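Local coordinates for tRNA (cytosine(72)-C(5))-methyltransferase (Pyrococcus horikoshii, PDB 5ZVE), which transfers a methyl group from S-adenosyl-L-methionine to carbon 5 of cytosine 72 in several tRNAs, a modification that appears to raise their thermal stability slightly, at residues K87-V92 and K117-G122; K145-A150 and L154-T159; K335-K340 and F375-R380. One frame throughout, in Å; residues are numbered along the deposited sequence.

Contact 1 (K87-V92 and K117-G122)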
ATOM      1  N   LYS A  87       1.516 -18.997  28.300  1.00 34.77           N
ATOM      2  CA  LYS A  87       2.256 -18.958  29.553  1.00 39.34           C
ATOM      3  C   LYS A  87       3.741 -18.871  29.246  1.00 34.50           C
ATOM      4  O   LYS A  87       4.477 -19.842  29.391  1.00 31.82           O
ATOM      5  CB  LYS A  87       1.948 -20.187  30.402  1.00 47.65           C
ATOM      6  CG  LYS A  87       0.478 -20.315  30.751  1.00 54.74           C
ATOM      7  CD  LYS A  87       0.005 -19.120  31.564  1.00 52.25           C
ATOM      8  CE  LYS A  87      -1.373 -19.369  32.157  1.00 61.50           C
ATOM      9  NZ  LYS A  87      -1.405 -20.604  32.995  1.00 69.97           N
ATOM     10  N   LEU A  88       4.173 -17.690  28.825  1.00 32.33           N
ATOM     11  CA  LEU A  88       5.501 -17.512  28.261  1.00 27.26           C
ATOM     12  C   LEU A  88       6.078 -16.177  28.693  1.00 27.03           C
ATOM     13  O   LEU A  88       5.334 -15.220  28.904  1.00 24.50           O
ATOM     14  CB  LEU A  88       5.438 -17.584  26.731  1.00 23.72           C
ATOM     15  CG  LEU A  88       4.983 -18.891  26.082  1.00 30.88           C
ATOM     16  CD1 LEU A  88       5.011 -18.786  24.560  1.00 27.38           C
ATOM     17  CD2 LEU A  88       5.860 -20.037  26.559  1.00 24.72           C
ATOM     18  N   PRO A  89       7.411 -16.103  28.832  1.00 24.80           N
ATOM     19  CA  PRO A  89       8.022 -14.796  29.084  1.00 23.75           C
ATOM     20  C   PRO A  89       7.799 -13.853  27.896  1.00 23.29           C
ATOM     21  O   PRO A  89       7.721 -14.309  26.758  1.00 20.35           O
ATOM     22  CB  PRO A  89       9.507 -15.127  29.263  1.00 21.48           C
ATOM     23  CG  PRO A  89       9.697 -16.433  28.581  1.00 25.57           C
ATOM     24  CD  PRO A  89       8.408 -17.182  28.756  1.00 27.89           C
ATOM     25  N   VAL A  90       7.713 -12.555  28.161  1.00 21.88           N
ATOM     26  CA  VAL A  90       7.336 -11.598  27.129  1.00 21.16           C
ATOM     27  C   VAL A  90       8.549 -10.900  26.516  1.00 20.76           C
ATOM     28  O   VAL A  90       9.433 -10.425  27.233  1.00 23.00           O
ATOM     29  CB  VAL A  90       6.366 -10.530  27.694  1.00 21.66           C
ATOM     30  CG1 VAL A  90       6.189  -9.365  26.719  1.00 16.77           C
ATOM     31  CG2 VAL A  90       5.025 -11.160  28.048  1.00 18.86           C
ATOM     32  N   VAL A  91       8.590 -10.863  25.185  1.00 15.71           N
ATOM     33  CA  VAL A  91       9.468  -9.944  24.472  1.00 18.24           C
ATOM     34  C   VAL A  91       8.617  -8.821  23.887  1.00 20.25           C
ATOM     35  O   VAL A  91       7.630  -9.075  23.199  1.00 21.89           O
ATOM     36  CB  VAL A  91      10.257 -10.629  23.339  1.00 21.26           C
ATOM     37  CG1 VAL A  91      11.117  -9.608  22.610  1.00 21.21           C
ATOM     38  CG2 VAL A  91      11.121 -11.751  23.886  1.00 20.38           C
ATOM     39  N   VAL A  92       8.990  -7.580  24.178  1.00 23.06           N
ATOM     40  CA  VAL A  92       8.273  -6.434  23.639  1.00 18.25           C
ATOM     41  C   VAL A  92       9.003  -5.895  22.417  1.00 22.07           C
ATOM     42  O   VAL A  92      10.146  -5.450  22.513  1.00 21.38           O
ATOM     43  CB  VAL A  92       8.116  -5.315  24.681  1.00 22.82           C
ATOM     44  CG1 VAL A  92       7.214  -4.214  24.138  1.00 22.28           C
ATOM     45  CG2 VAL A  92       7.554  -5.870  25.981  1.00 17.10           C
ATOM     46  N   LYS A 117      13.524 -10.677  31.881  1.00 26.67           N
ATOM     47  CA  LYS A 117      14.938 -10.888  32.174  1.00 23.56           C
ATOM     48  C   LYS A 117      15.332 -12.360  32.316  1.00 27.94           C
ATOM     49  O   LYS A 117      16.517 -12.689  32.284  1.00 30.25           O
ATOM     50  CB  LYS A 117      15.323 -10.127  33.450  1.00 27.64           C
ATOM     51  CG  LYS A 117      14.845  -8.681  33.483  1.00 25.49           C
ATOM     52  CD  LYS A 117      15.919  -7.771  34.046  1.00 25.60           C
ATOM     53  CE  LYS A 117      15.581  -6.299  33.833  1.00 29.08           C
ATOM     54  NZ  LYS A 117      14.334  -5.879  34.535  1.00 26.53           N
ATOM     55  N   ASN A 118      14.350 -13.245  32.456  1.00 28.33           N
ATOM     56  CA  ASN A 118      14.631 -14.674  32.604  1.00 29.73           C
ATOM     57  C   ASN A 118      14.934 -15.376  31.280  1.00 32.64           C
ATOM     58  O   ASN A 118      15.274 -16.560  31.258  1.00 33.32           O
ATOM     59  CB  ASN A 118      13.454 -15.380  33.281  1.00 32.94           C
ATOM     60  CG  ASN A 118      13.491 -15.271  34.791  1.00 31.29           C
ATOM     61  OD1 ASN A 118      14.540 -15.018  35.383  1.00 31.82           O
ATOM     62  ND2 ASN A 118      12.341 -15.470  35.424  1.00 28.62           N
ATOM     63  N   ILE A 119      14.826 -14.642  30.178  1.00 30.78           N
ATOM     64  CA  ILE A 119      14.898 -15.244  28.853  1.00 29.56           C
ATOM     65  C   ILE A 119      16.317 -15.653  28.449  1.00 31.71           C
ATOM     66  O   ILE A 119      17.243 -14.841  28.469  1.00 26.91           O
ATOM     67  CB  ILE A 119      14.338 -14.286  27.793  1.00 25.05           C
ATOM     68  CG1 ILE A 119      12.841 -14.067  28.022  1.00 25.18           C
ATOM     69  CG2 ILE A 119      14.600 -14.825  26.395  1.00 28.98           C
ATOM     70  CD1 ILE A 119      12.200 -13.140  27.010  1.00 21.70           C
ATOM     71  N   LYS A 120      16.468 -16.918  28.064  1.00 30.70           N
ATOM     72  CA  LYS A 120      17.735 -17.435  27.560  1.00 30.16           C
ATOM     73  C   LYS A 120      17.533 -18.070  26.182  1.00 31.13           C
ATOM     74  O   LYS A 120      16.414 -18.438  25.822  1.00 25.25           O
ATOM     75  CB  LYS A 120      18.332 -18.436  28.553  1.00 36.06           C
ATOM     76  CG  LYS A 120      17.348 -19.493  29.024  1.00 36.91           C
ATOM     77  CD  LYS A 120      17.862 -20.278  30.220  1.00 46.24           C
ATOM     78  CE  LYS A 120      16.906 -21.412  30.589  1.00 48.89           C
ATOM     79  NZ  LYS A 120      15.546 -20.917  30.965  1.00 44.31           N
ATOM     80  N   GLU A 121      18.611 -18.170  25.408  1.00 28.85           N
ATOM     81  CA  GLU A 121      18.563 -18.803  24.093  1.00 34.35           C
ATOM     82  C   GLU A 121      17.855 -20.154  24.155  1.00 27.46           C
ATOM     83  O   GLU A 121      18.097 -20.938  25.066  1.00 25.83           O
ATOM     84  CB  GLU A 121      19.974 -18.983  23.529  1.00 37.16           C
ATOM     85  CG  GLU A 121      20.007 -19.676  22.172  1.00 46.59           C
ATOM     86  CD  GLU A 121      21.366 -19.597  21.503  1.00 61.02           C
ATOM     87  OE1 GLU A 121      22.351 -19.249  22.192  1.00 61.64           O
ATOM     88  OE2 GLU A 121      21.446 -19.879  20.286  1.00 58.05           O
ATOM     89  N   GLY A 122      16.964 -20.401  23.197  1.00 25.30           N
ATOM     90  CA  GLY A 122      16.198 -21.634  23.158  1.00 25.75           C
ATOM     91  C   GLY A 122      14.870 -21.585  23.892  1.00 27.94           C
ATOM     92  O   GLY A 122      14.040 -22.479  23.734  1.00 23.87           O
TER

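Contact 2 (K145-A150 and L154-T159)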
ATOM      1  N   LYS A 145      20.259 -10.440  27.927  1.00 35.70           N
ATOM      2  CA  LYS A 145      21.297  -9.416  27.884  1.00 37.21           C
ATOM      3  C   LYS A 145      21.658  -9.011  26.459  1.00 38.03           C
ATOM      4  O   LYS A 145      21.695  -7.823  26.140  1.00 42.92           O
ATOM      5  CB  LYS A 145      22.549  -9.899  28.618  1.00 39.78           C
ATOM      6  CG  LYS A 145      23.701  -8.902  28.609  1.00 48.42           C
ATOM      7  CD  LYS A 145      24.880  -9.411  29.433  1.00 56.32           C
ATOM      8  CE  LYS A 145      26.049  -8.434  29.408  1.00 58.14           C
ATOM      9  NZ  LYS A 145      25.648  -7.063  29.837  1.00 60.28           N
ATOM     10  N   GLU A 146      21.917  -9.995  25.604  1.00 36.58           N
ATOM     11  CA  GLU A 146      22.303  -9.715  24.221  1.00 39.09           C
ATOM     12  C   GLU A 146      21.141  -9.146  23.409  1.00 38.84           C
ATOM     13  O   GLU A 146      21.329  -8.290  22.543  1.00 35.21           O
ATOM     14  CB  GLU A 146      22.834 -10.980  23.542  1.00 40.20           C
ATOM     15  CG  GLU A 146      23.371 -10.730  22.140  1.00 38.11           C
ATOM     16  CD  GLU A 146      23.698 -12.009  21.399  1.00 41.92           C
ATOM     17  OE1 GLU A 146      23.494 -13.101  21.972  1.00 41.25           O
ATOM     18  OE2 GLU A 146      24.134 -11.920  20.231  1.00 42.48           O
ATOM     19  N   MET A 147      19.942  -9.638  23.698  1.00 38.55           N
ATOM     20  CA  MET A 147      18.727  -9.207  23.013  1.00 37.84           C
ATOM     21  C   MET A 147      18.480  -7.703  23.184  1.00 35.99           C
ATOM     22  O   MET A 147      18.072  -7.016  22.245  1.00 34.72           O
ATOM     23  CB  MET A 147      17.536 -10.015  23.537  1.00 39.30           C
ATOM     24  CG  MET A 147      16.262  -9.905  22.724  1.00 31.95           C
ATOM     25  SD  MET A 147      14.941 -10.916  23.432  1.00 29.28           S
ATOM     26  CE  MET A 147      15.542 -12.571  23.102  1.00 24.13           C
ATOM     27  N   THR A 148      18.727  -7.196  24.388  1.00 39.37           N
ATOM     28  CA  THR A 148      18.494  -5.785  24.697  1.00 41.40           C
ATOM     29  C   THR A 148      19.696  -4.896  24.382  1.00 41.49           C
ATOM     30  O   THR A 148      19.634  -3.683  24.571  1.00 44.51           O
ATOM     31  CB  THR A 148      18.134  -5.586  26.189  1.00 35.78           C
ATOM     32  OG1 THR A 148      19.081  -6.284  27.005  1.00 34.93           O
ATOM     33  CG2 THR A 148      16.740  -6.110  26.486  1.00 32.12           C
ATOM     34  N   GLU A 149      20.787  -5.495  23.907  1.00 42.32           N
ATOM     35  CA  GLU A 149      22.008  -4.731  23.652  1.00 46.42           C
ATOM     36  C   GLU A 149      22.500  -4.780  22.201  1.00 43.23           C
ATOM     37  O   GLU A 149      23.010  -3.785  21.685  1.00 41.72           O
ATOM     38  CB  GLU A 149      23.120  -5.210  24.586  1.00 42.74           C
ATOM     39  CG  GLU A 149      22.870  -4.875  26.044  1.00 45.44           C
ATOM     40  CD  GLU A 149      23.867  -5.535  26.971  1.00 52.02           C
ATOM     41  OE1 GLU A 149      24.707  -6.317  26.480  1.00 54.70           O
ATOM     42  OE2 GLU A 149      23.808  -5.273  28.191  1.00 58.85           O
ATOM     43  N   ALA A 150      22.370  -5.936  21.558  1.00 43.24           N
ATOM     44  CA  ALA A 150      22.842  -6.110  20.184  1.00 39.03           C
ATOM     45  C   ALA A 150      22.301  -5.038  19.247  1.00 44.21           C
ATOM     46  O   ALA A 150      21.191  -4.536  19.433  1.00 44.35           O
ATOM     47  CB  ALA A 150      22.472  -7.489  19.670  1.00 37.19           C
ATOM     48  N   LEU A 154      19.668 -12.050  14.917  1.00 38.84           N
ATOM     49  CA  LEU A 154      18.359 -12.646  15.167  1.00 31.98           C
ATOM     50  C   LEU A 154      18.074 -12.769  16.664  1.00 32.73           C
ATOM     51  O   LEU A 154      18.832 -13.401  17.399  1.00 29.97           O
ATOM     52  CB  LEU A 154      18.276 -14.020  14.498  1.00 30.31           C
ATOM     53  CG  LEU A 154      16.985 -14.822  14.656  1.00 30.86           C
ATOM     54  CD1 LEU A 154      15.788 -14.021  14.171  1.00 26.72           C
ATOM     55  CD2 LEU A 154      17.092 -16.138  13.887  1.00 30.37           C
ATOM     56  N   ALA A 155      16.966 -12.182  17.106  1.00 29.75           N
ATOM     57  CA  ALA A 155      16.617 -12.177  18.522  1.00 25.95           C
ATOM     58  C   ALA A 155      15.588 -13.256  18.848  1.00 22.77           C
ATOM     59  O   ALA A 155      15.748 -14.015  19.806  1.00 27.73           O
ATOM     60  CB  ALA A 155      16.101 -10.804  18.936  1.00 24.26           C
ATOM     61  N   VAL A 156      14.521 -13.313  18.066  1.00 23.43           N
ATOM     62  CA  VAL A 156      13.532 -14.369  18.225  1.00 23.62           C
ATOM     63  C   VAL A 156      13.206 -14.975  16.872  1.00 24.75           C
ATOM     64  O   VAL A 156      12.812 -14.272  15.944  1.00 23.29           O
ATOM     65  CB  VAL A 156      12.229 -13.859  18.875  1.00 22.73           C
ATOM     66  CG1 VAL A 156      11.232 -15.000  19.026  1.00 20.45           C
ATOM     67  CG2 VAL A 156      12.512 -13.215  20.224  1.00 22.09           C
ATOM     68  N   GLU A 157      13.376 -16.287  16.763  1.00 22.39           N
ATOM     69  CA  GLU A 157      12.886 -17.002  15.601  1.00 22.56           C
ATOM     70  C   GLU A 157      11.391 -17.191  15.769  1.00 21.80           C
ATOM     71  O   GLU A 157      10.947 -17.925  16.653  1.00 18.70           O
ATOM     72  CB  GLU A 157      13.602 -18.349  15.440  1.00 24.75           C
ATOM     73  CG  GLU A 157      13.107 -19.184  14.276  1.00 20.17           C
ATOM     74  CD  GLU A 157      13.782 -20.543  14.212  1.00 27.68           C
ATOM     75  OE1 GLU A 157      14.715 -20.788  15.006  1.00 34.80           O
ATOM     76  OE2 GLU A 157      13.390 -21.361  13.360  1.00 28.35           O
ATOM     77  N   VAL A 158      10.615 -16.509  14.931  1.00 21.85           N
ATOM     78  CA  VAL A 158       9.164 -16.527  15.055  1.00 20.66           C
ATOM     79  C   VAL A 158       8.607 -17.746  14.323  1.00 22.17           C
ATOM     80  O   VAL A 158       8.522 -17.771  13.098  1.00 23.19           O
ATOM     81  CB  VAL A 158       8.532 -15.224  14.508  1.00 24.91           C
ATOM     82  CG1 VAL A 158       7.023 -15.239  14.677  1.00 21.99           C
ATOM     83  CG2 VAL A 158       9.118 -14.020  15.224  1.00 19.32           C
ATOM     84  N   THR A 159       8.242 -18.759  15.099  1.00 21.05           N
ATOM     85  CA  THR A 159       7.747 -20.020  14.576  1.00 20.38           C
ATOM     86  C   THR A 159       6.227 -20.052  14.565  1.00 21.28           C
ATOM     87  O   THR A 159       5.620 -20.921  13.943  1.00 24.28           O
ATOM     88  CB  THR A 159       8.264 -21.195  15.409  1.00 25.41           C
ATOM     89  OG1 THR A 159       7.885 -20.996  16.777  1.00 24.30           O
ATOM     90  CG2 THR A 159       9.776 -21.281  15.318  1.00 25.55           C
TER

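Contact 3 (K335-K340 and F375-R380)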
ATOM      1  N   LYS A 335     -16.043  15.783  -6.247  1.00 25.47           N
ATOM      2  CA  LYS A 335     -17.019  16.853  -6.456  1.00 35.79           C
ATOM      3  C   LYS A 335     -16.333  18.193  -6.724  1.00 29.29           C
ATOM      4  O   LYS A 335     -16.762  18.954  -7.590  1.00 31.41           O
ATOM      5  CB  LYS A 335     -17.956  16.979  -5.253  1.00 33.25           C
ATOM      6  CG  LYS A 335     -18.957  15.853  -5.137  1.00 30.84           C
ATOM      7  CD  LYS A 335     -19.884  16.081  -3.967  1.00 35.71           C
ATOM      8  CE  LYS A 335     -20.955  15.010  -3.905  1.00 40.25           C
ATOM      9  NZ  LYS A 335     -21.965  15.311  -2.850  1.00 55.13           N
ATOM     10  N   PHE A 336     -15.275  18.470  -5.968  1.00 26.79           N
ATOM     11  CA  PHE A 336     -14.409  19.614  -6.232  1.00 26.73           C
ATOM     12  C   PHE A 336     -13.939  19.635  -7.695  1.00 30.38           C
ATOM     13  O   PHE A 336     -14.030  20.660  -8.370  1.00 28.51           O
ATOM     14  CB  PHE A 336     -13.210  19.587  -5.281  1.00 25.78           C
ATOM     15  CG  PHE A 336     -12.163  20.628  -5.571  1.00 28.40           C
ATOM     16  CD1 PHE A 336     -12.432  21.974  -5.383  1.00 29.24           C
ATOM     17  CD2 PHE A 336     -10.898  20.259  -6.000  1.00 27.54           C
ATOM     18  CE1 PHE A 336     -11.465  22.932  -5.639  1.00 25.19           C
ATOM     19  CE2 PHE A 336      -9.927  21.213  -6.258  1.00 28.53           C
ATOM     20  CZ  PHE A 336     -10.213  22.552  -6.075  1.00 26.32           C
ATOM     21  N   MET A 337     -13.463  18.494  -8.182  1.00 29.10           N
ATOM     22  CA  MET A 337     -12.981  18.380  -9.556  1.00 27.97           C
ATOM     23  C   MET A 337     -14.092  18.619 -10.569  1.00 28.96           C
ATOM     24  O   MET A 337     -13.875  19.212 -11.630  1.00 29.35           O
ATOM     25  CB  MET A 337     -12.356  17.000  -9.793  1.00 30.01           C
ATOM     26  CG  MET A 337     -11.209  16.672  -8.863  1.00 29.66           C
ATOM     27  SD  MET A 337     -10.306  15.145  -9.247  1.00 36.92           S
ATOM     28  CE  MET A 337     -11.542  13.895  -9.018  1.00 26.18           C
ATOM     29  N   ILE A 338     -15.283  18.135 -10.243  1.00 25.54           N
ATOM     30  CA  ILE A 338     -16.429  18.297 -11.115  1.00 25.51           C
ATOM     31  C   ILE A 338     -16.799  19.784 -11.218  1.00 28.86           C
ATOM     32  O   ILE A 338     -17.233  20.247 -12.269  1.00 30.87           O
ATOM     33  CB  ILE A 338     -17.620  17.451 -10.616  1.00 27.01           C
ATOM     34  CG1 ILE A 338     -17.248  15.963 -10.664  1.00 29.09           C
ATOM     35  CG2 ILE A 338     -18.868  17.701 -11.454  1.00 25.89           C
ATOM     36  CD1 ILE A 338     -18.352  15.030 -10.219  1.00 27.62           C
ATOM     37  N   ARG A 339     -16.602  20.534 -10.135  1.00 29.57           N
ATOM     38  CA  ARG A 339     -16.828  21.982 -10.162  1.00 29.45           C
ATOM     39  C   ARG A 339     -15.751  22.735 -10.947  1.00 32.72           C
ATOM     40  O   ARG A 339     -15.956  23.882 -11.344  1.00 34.64           O
ATOM     41  CB  ARG A 339     -16.921  22.534  -8.737  1.00 26.75           C
ATOM     42  CG  ARG A 339     -18.129  22.016  -7.965  1.00 32.69           C
ATOM     43  CD  ARG A 339     -18.398  22.804  -6.677  1.00 35.08           C
ATOM     44  NE  ARG A 339     -17.318  22.706  -5.697  1.00 38.72           N
ATOM     45  CZ  ARG A 339     -17.278  21.816  -4.707  1.00 41.30           C
ATOM     46  NH1 ARG A 339     -18.258  20.935  -4.566  1.00 43.71           N
ATOM     47  NH2 ARG A 339     -16.256  21.804  -3.859  1.00 32.02           N
ATOM     48  N   LYS A 340     -14.611  22.084 -11.173  1.00 30.19           N
ATOM     49  CA  LYS A 340     -13.490  22.704 -11.882  1.00 28.97           C
ATOM     50  C   LYS A 340     -13.325  22.223 -13.336  1.00 32.73           C
ATOM     51  O   LYS A 340     -12.221  22.251 -13.880  1.00 36.23           O
ATOM     52  CB  LYS A 340     -12.174  22.482 -11.117  1.00 29.38           C
ATOM     53  CG  LYS A 340     -11.883  23.419  -9.908  1.00 35.83           C
ATOM     54  CD  LYS A 340     -13.075  23.715  -8.998  1.00 35.88           C
ATOM     55  CE  LYS A 340     -12.821  24.946  -8.111  1.00 32.13           C
ATOM     56  NZ  LYS A 340     -13.100  26.257  -8.788  1.00 32.50           N
ATOM     57  N   PHE A 375      -9.433   3.824  -3.144  1.00 20.03           N
ATOM     58  CA  PHE A 375     -10.346   4.667  -3.898  1.00 18.81           C
ATOM     59  C   PHE A 375      -9.719   5.069  -5.225  1.00 20.60           C
ATOM     60  O   PHE A 375      -8.550   5.441  -5.275  1.00 21.51           O
ATOM     61  CB  PHE A 375     -10.717   5.909  -3.078  1.00 19.50           C
ATOM     62  CG  PHE A 375     -11.636   6.854  -3.795  1.00 21.54           C
ATOM     63  CD1 PHE A 375     -13.002   6.622  -3.823  1.00 23.64           C
ATOM     64  CD2 PHE A 375     -11.135   7.975  -4.437  1.00 21.97           C
ATOM     65  CE1 PHE A 375     -13.853   7.488  -4.489  1.00 26.92           C
ATOM     66  CE2 PHE A 375     -11.978   8.850  -5.099  1.00 21.24           C
ATOM     67  CZ  PHE A 375     -13.339   8.607  -5.125  1.00 24.88           C
ATOM     68  N   ILE A 376     -10.498   4.987  -6.299  1.00 17.66           N
ATOM     69  CA  ILE A 376     -10.014   5.338  -7.632  1.00 20.23           C
ATOM     70  C   ILE A 376     -11.045   6.165  -8.391  1.00 21.90           C
ATOM     71  O   ILE A 376     -12.191   5.745  -8.549  1.00 21.63           O
ATOM     72  CB  ILE A 376      -9.686   4.089  -8.489  1.00 22.23           C
ATOM     73  CG1 ILE A 376      -8.790   3.103  -7.735  1.00 21.56           C
ATOM     74  CG2 ILE A 376      -9.041   4.497  -9.807  1.00 17.52           C
ATOM     75  CD1 ILE A 376      -8.481   1.831  -8.545  1.00 18.97           C
ATOM     76  N   ALA A 377     -10.633   7.338  -8.859  1.00 22.08           N
ATOM     77  CA  ALA A 377     -11.476   8.163  -9.714  1.00 23.71           C
ATOM     78  C   ALA A 377     -10.776   8.447 -11.038  1.00 21.73           C
ATOM     79  O   ALA A 377      -9.592   8.780 -11.059  1.00 21.42           O
ATOM     80  CB  ALA A 377     -11.836   9.470  -9.009  1.00 20.01           C
ATOM     81  N   LYS A 378     -11.512   8.333 -12.138  1.00 24.09           N
ATOM     82  CA  LYS A 378     -10.964   8.642 -13.454  1.00 25.70           C
ATOM     83  C   LYS A 378     -11.739   9.773 -14.099  1.00 26.14           C
ATOM     84  O   LYS A 378     -12.951   9.664 -14.295  1.00 24.11           O
ATOM     85  CB  LYS A 378     -11.000   7.420 -14.370  1.00 25.13           C
ATOM     86  CG  LYS A 378     -10.441   7.692 -15.756  1.00 21.94           C
ATOM     87  CD  LYS A 378     -10.900   6.643 -16.746  1.00 23.97           C
ATOM     88  CE  LYS A 378     -10.196   6.812 -18.075  1.00 28.13           C
ATOM     89  NZ  LYS A 378     -10.713   5.863 -19.092  1.00 32.94           N
ATOM     90  N   LEU A 379     -11.041  10.849 -14.450  1.00 28.56           N
ATOM     91  CA  LEU A 379     -11.713  12.034 -14.980  1.00 30.99           C
ATOM     92  C   LEU A 379     -11.168  12.536 -16.308  1.00 30.49           C
ATOM     93  O   LEU A 379      -9.985  12.383 -16.621  1.00 27.94           O
ATOM     94  CB  LEU A 379     -11.648  13.183 -13.984  1.00 24.05           C
ATOM     95  CG  LEU A 379     -12.316  13.033 -12.625  1.00 32.44           C
ATOM     96  CD1 LEU A 379     -12.649  14.395 -12.111  1.00 37.41           C
ATOM     97  CD2 LEU A 379     -13.557  12.235 -12.720  1.00 34.01           C
ATOM     98  N   ARG A 380     -12.057  13.167 -17.064  1.00 27.85           N
ATOM     99  CA  ARG A 380     -11.731  13.784 -18.336  1.00 30.17           C
ATOM    100  C   ARG A 380     -11.930  15.299 -18.226  1.00 34.05           C
ATOM    101  O   ARG A 380     -12.985  15.761 -17.782  1.00 29.87           O
ATOM    102  CB  ARG A 380     -12.608  13.179 -19.436  1.00 31.87           C
ATOM    103  CG  ARG A 380     -12.686  13.949 -20.738  1.00 34.82           C
ATOM    104  CD  ARG A 380     -11.356  13.960 -21.465  1.00 34.65           C
ATOM    105  NE  ARG A 380     -10.708  12.650 -21.574  1.00 43.23           N
ATOM    106  CZ  ARG A 380     -11.198  11.599 -22.229  1.00 39.07           C
ATOM    107  NH1 ARG A 380     -12.359  11.681 -22.862  1.00 54.36           N
ATOM    108  NH2 ARG A 380     -10.514  10.462 -22.261  1.00 33.01           N
TER

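Contact 1 (K87-V92 and K117-G122)
Ile119 reaches from the 117-122 loop onto Pro89 and Val91, and its longer branch does nearly all the touching. CG1 meets the pyrrolidine ring from the side of CB and CG, with Pro89 CB to Ile119 CG1 at 3.7 Å and Pro89 CG to Ile119 CG1 at 4.0 Å; the two side chains run at a slant to each other. One bond further out, Ile119 CD1 lies 3.6 Å from Val91 CG2, and here the side chains cross at about a right angle. The extended branch explains this double reach: with CG1 anti to the carbonyl carbon (chi1 -65°) and chi2 at 180°, CD1 stands at full length from the loop backbone. Ile119 CD1 is also 3.9 Å from Val90 O, while the Val90 side chain points away. The evidence thus describes apolar side-chain packing burying 144 Å², with one carbonyl oxygen at its margin, made by one loop residue against Pro89, just ahead of strand 90-93, and Val91 within it. Both segments belong to the PUA domain. Strand 90-93 lies between strands 124-128 and 112-115; Val125 of the former touches both Val91 and Ile119, and Met147 of helix 144-147 also packs on both, so that the loop residue is enclosed between sheet and helix.

Contact 2 (K145-A150 and L154-T159)
Met147 reaches from helix 144-147 to Ala155 and Val156 with two separate parts of its side chain, packing this helix of the PUA domain against strand 154-161 of the domain's sheet. Near the root, Met147 CG lies 3.9 Å from Ala155 CB; at the far end, Met147 CE stands 3.6 Å from Ala155 O and 4.2 Å from Val156 CG2. CG is anti to the backbone N (chi1 -167°), which carries the chain off the helix, and the bend at chi3 (-69°) turns CE back over the strand. All three residues are buried, and Val112 touches both Met147 and Ala155. Ala155 and Val156 both face Leu107 in a classic beta bulge, so the methionine packs where the strand is locally irregular.

The other side of segment 145-150 is exposed and polar. There Lys145 NZ forms a salt bridge of 3.0 Å with Glu149 OE2, which receives it on its syn lone pair, while Ala150 N donates to Glu146 O at 2.8 Å. The chemistry therefore divides the work: polar bonds within 145-150 hold this turn of chain together, whereas its attachment to the strand consists of van der Waals packing of the Met147 thioether chain on the side chains of Ala155 and Val156 and on Ala155 O.

Contact 3 (K335-K340 and F375-R380)
Met337 carries the helix side of this contact, laid against Leu379 and, more lightly, Ala377. Along 335-340, Lys335 comes first, and its O accepts from Arg339 N at 3.0 Å, a bond that holds the helix turn carrying Met337. Phe336 turns to another side, where Lys340 CG lies over one face of its ring, 4.2 Å above the plane and offset toward the rim, and where Arg302 and Ile305 are neighbours. Met337 follows and points toward the strand. Leu379 CD1 already adjoins Met337 CB, at 3.5 Å. With CG anti to the carbonyl carbon (chi1 -58°) and the chain bent at chi3 (-64°), the thioether brings its methyl back to the same atom, Met337 CE to Leu379 CD1 at 3.3 Å. That separation is unusually short, so the exact spacing is doubtful, but the two side chains clearly meet, crossing at a slant. Met337 CE also reaches Ala377 CB at 4.4 Å, a looser touch. Further on, Lys340 N donates to Met337 O at 3.0 Å. Ala377 and Leu379, alternate residues of strand 374-381, present the same strand face to the helix. That strand pairs antiparallel with 316-322, part of the mixed sheet of the Rossmann-like methyltransferase domain; Leu318, Ile305 of helix 291-310 and Met342 of strand 342-344 also pack on Met337.

How the contacts relate
Along the chain the three contacts come one after another without overlapping. Contacts 1 and 2 lie in the PUA domain with centres 10 Å apart and reach the same six-stranded mixed sheet. They touch directly: Val91 CG2 is 3.9 Å from Met147 SD, and Ile119 CG2 is 4.1 Å from Met147 CE, so both draw on one apolar interior. Contact 3 stands on the opposite side of the chain's centre, in the methyltransferase domain, 54 Å from contact 1 and 50 Å from contact 2 between centres. Its Ala377 side chain is about 11 Å from that of Asp273, an S-adenosyl-L-methionine-binding residue. The contacts thus sample separate cores of two domains, PUA and catalytic.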